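Local coordinates for CAMK/CAMK2 protein kinase (Salpingoeca rosetta, PDB 5IG1) that probably phosphorylates serine and threonine residues of proteins with ATP, as a calcium/calmodulin-dependent kinase whose kinase domain is the part described here, at residues Leu13-Leu18 with Val37-Gly42. Residues are numbered along the deposited sequence; the frame is centred on the assembly and turned at random.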
# COMPACT_ATOMS: atom_id res chain seq x y z
N LEU A 13 -16.65 13.36 -19.93
CA LEU A 13 -17.28 13.24 -18.62
C LEU A 13 -16.56 14.02 -17.54
O LEU A 13 -17.19 14.45 -16.57
CB LEU A 13 -17.38 11.77 -18.21
CG LEU A 13 -18.07 10.84 -19.21
CD1 LEU A 13 -18.32 9.48 -18.58
CD2 LEU A 13 -19.36 11.47 -19.69
N TYR A 14 -15.25 14.19 -17.66
CA TYR A 14 -14.46 14.88 -16.65
C TYR A 14 -13.76 16.08 -17.27
O TYR A 14 -13.50 16.12 -18.47
CB TYR A 14 -13.45 13.95 -16.01
CG TYR A 14 -14.09 12.83 -15.22
CD1 TYR A 14 -14.48 11.65 -15.84
CD2 TYR A 14 -14.34 12.97 -13.87
CE1 TYR A 14 -15.07 10.63 -15.12
CE2 TYR A 14 -14.94 11.96 -13.14
CZ TYR A 14 -15.30 10.79 -13.77
OH TYR A 14 -15.90 9.80 -13.03
N ASP A 15 -13.48 17.07 -16.43
CA ASP A 15 -12.83 18.30 -16.85
C ASP A 15 -11.50 18.41 -16.11
O ASP A 15 -11.45 18.22 -14.89
CB ASP A 15 -13.71 19.53 -16.56
CG ASP A 15 -13.13 20.81 -17.15
OD1 ASP A 15 -13.21 20.99 -18.38
OD2 ASP A 15 -12.61 21.64 -16.38
N VAL A 16 -10.44 18.69 -16.87
CA VAL A 16 -9.11 18.91 -16.30
C VAL A 16 -8.23 19.49 -17.40
O VAL A 16 -8.35 19.12 -18.57
CB VAL A 16 -8.51 17.60 -15.72
CG1 VAL A 16 -8.41 16.53 -16.79
CG2 VAL A 16 -7.17 17.86 -15.07
N ASP A 17 -7.37 20.43 -17.01
CA ASP A 17 -6.34 20.96 -17.90
C ASP A 17 -5.06 20.21 -17.56
O ASP A 17 -4.39 20.52 -16.58
CB ASP A 17 -6.18 22.46 -17.75
CG ASP A 17 -5.36 23.08 -18.86
OD1 ASP A 17 -4.52 22.38 -19.46
OD2 ASP A 17 -5.56 24.29 -19.14
N LEU A 18 -4.72 19.21 -18.38
CA LEU A 18 -3.52 18.42 -18.14
C LEU A 18 -2.24 19.24 -18.25
O LEU A 18 -1.19 18.79 -17.79
CB LEU A 18 -3.48 17.24 -19.10
CG LEU A 18 -4.70 16.33 -19.01
CD1 LEU A 18 -4.60 15.17 -19.99
CD2 LEU A 18 -4.85 15.82 -17.59
N VAL A 37 -12.47 17.11 -12.38
CA VAL A 37 -13.81 17.32 -11.84
C VAL A 37 -14.82 16.68 -12.78
O VAL A 37 -14.78 16.91 -14.00
CB VAL A 37 -14.12 18.82 -11.66
CG1 VAL A 37 -15.57 19.00 -11.27
CG2 VAL A 37 -13.20 19.42 -10.62
N ASN A 38 -15.72 15.88 -12.22
CA ASN A 38 -16.80 15.29 -12.99
C ASN A 38 -17.68 16.38 -13.58
O ASN A 38 -18.28 17.17 -12.84
CB ASN A 38 -17.62 14.36 -12.09
CG ASN A 38 -18.65 13.55 -12.85
OD1 ASN A 38 -19.42 14.08 -13.65
ND2 ASN A 38 -18.67 12.25 -12.60
N LYS A 39 -17.76 16.43 -14.91
CA LYS A 39 -18.56 17.45 -15.57
C LYS A 39 -20.01 17.42 -15.09
O LYS A 39 -20.63 18.47 -14.91
CB LYS A 39 -18.51 17.28 -17.08
CG LYS A 39 -17.25 17.77 -17.77
CD LYS A 39 -17.50 17.88 -19.28
CE LYS A 39 -16.24 18.21 -20.08
NZ LYS A 39 -15.74 19.60 -19.86
N ARG A 40 -20.56 16.22 -14.86
CA ARG A 40 -21.98 16.14 -14.56
C ARG A 40 -22.26 16.29 -13.07
O ARG A 40 -23.17 17.03 -12.68
CB ARG A 40 -22.55 14.81 -15.07
CG ARG A 40 -23.99 14.59 -14.68
CD ARG A 40 -24.49 13.21 -15.04
NE ARG A 40 -25.41 12.70 -14.02
CZ ARG A 40 -25.09 11.76 -13.13
NH1 ARG A 40 -23.88 11.21 -13.16
NH2 ARG A 40 -25.99 11.37 -12.23
N THR A 41 -21.50 15.61 -12.22
CA THR A 41 -21.80 15.59 -10.80
C THR A 41 -20.99 16.59 -9.98
O THR A 41 -21.35 16.86 -8.83
CB THR A 41 -21.57 14.18 -10.24
OG1 THR A 41 -20.16 13.92 -10.12
CG2 THR A 41 -22.19 13.15 -11.15
N GLY A 42 -19.91 17.15 -10.53
CA GLY A 42 -19.08 18.04 -9.75
C GLY A 42 -18.19 17.35 -8.75
O GLY A 42 -17.54 18.02 -7.94
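Strand 14-15 runs antiparallel to residues 37-38, Asp-15 and Val-37 forming a hydrogen-bonded pair (Asp-15 N to Val-37 O, 2.8 Å, and Val-37 N to Asp-15 O, 2.9 Å), while Tyr-14 and Asn-38 make the adjoining non-hydrogen-bonded pair. One more backbone bond, from the Lys-39 amide to Leu-13 O, ties the last residue of helix 10-13 to the start of the turn. Such a bridge illustrates how a short N-terminal strand can extend the antiparallel sheet of the N-terminal lobe: strand 14-15 lies against the end of strand 32-38, just before the turn into strand 44-51.

On one face, the Tyr-14 ring meets Asn-38 at an oblique angle, with Tyr-14 CD2 3.5 Å from Asn-38 CA and CE2 near its CB. Ring and amide planes are 60° apart. The ring is buried, nearly parallel to that of Phe-10 and touching Phe-85 of strand 81-86. With Asn-38 CG anti to the backbone N (chi1 -172°), OD1 turns back to its own chain and accepts Arg-40 N, 2.7 Å away and in the carbonyl plane, as an Asx turn, and Thr-41 N from well above that plane, which completes an Asx motif. An alanine here is likely to leave both amides without this shared acceptor, free the turn to shift, and uncover part of the tyrosine ring.

On the face of Asp-15 and Val-37, the Asp-15 carboxylate is met by Lys-39, which comes from the turn, its CB and CG beside the Leu-13 carbonyl oxygen, then bends at its last torsion (chi4 -69°) to bring NZ within 3.2 Å of Asp-15 OD1, a weak hydrogen bond within a solvent-exposed salt bridge.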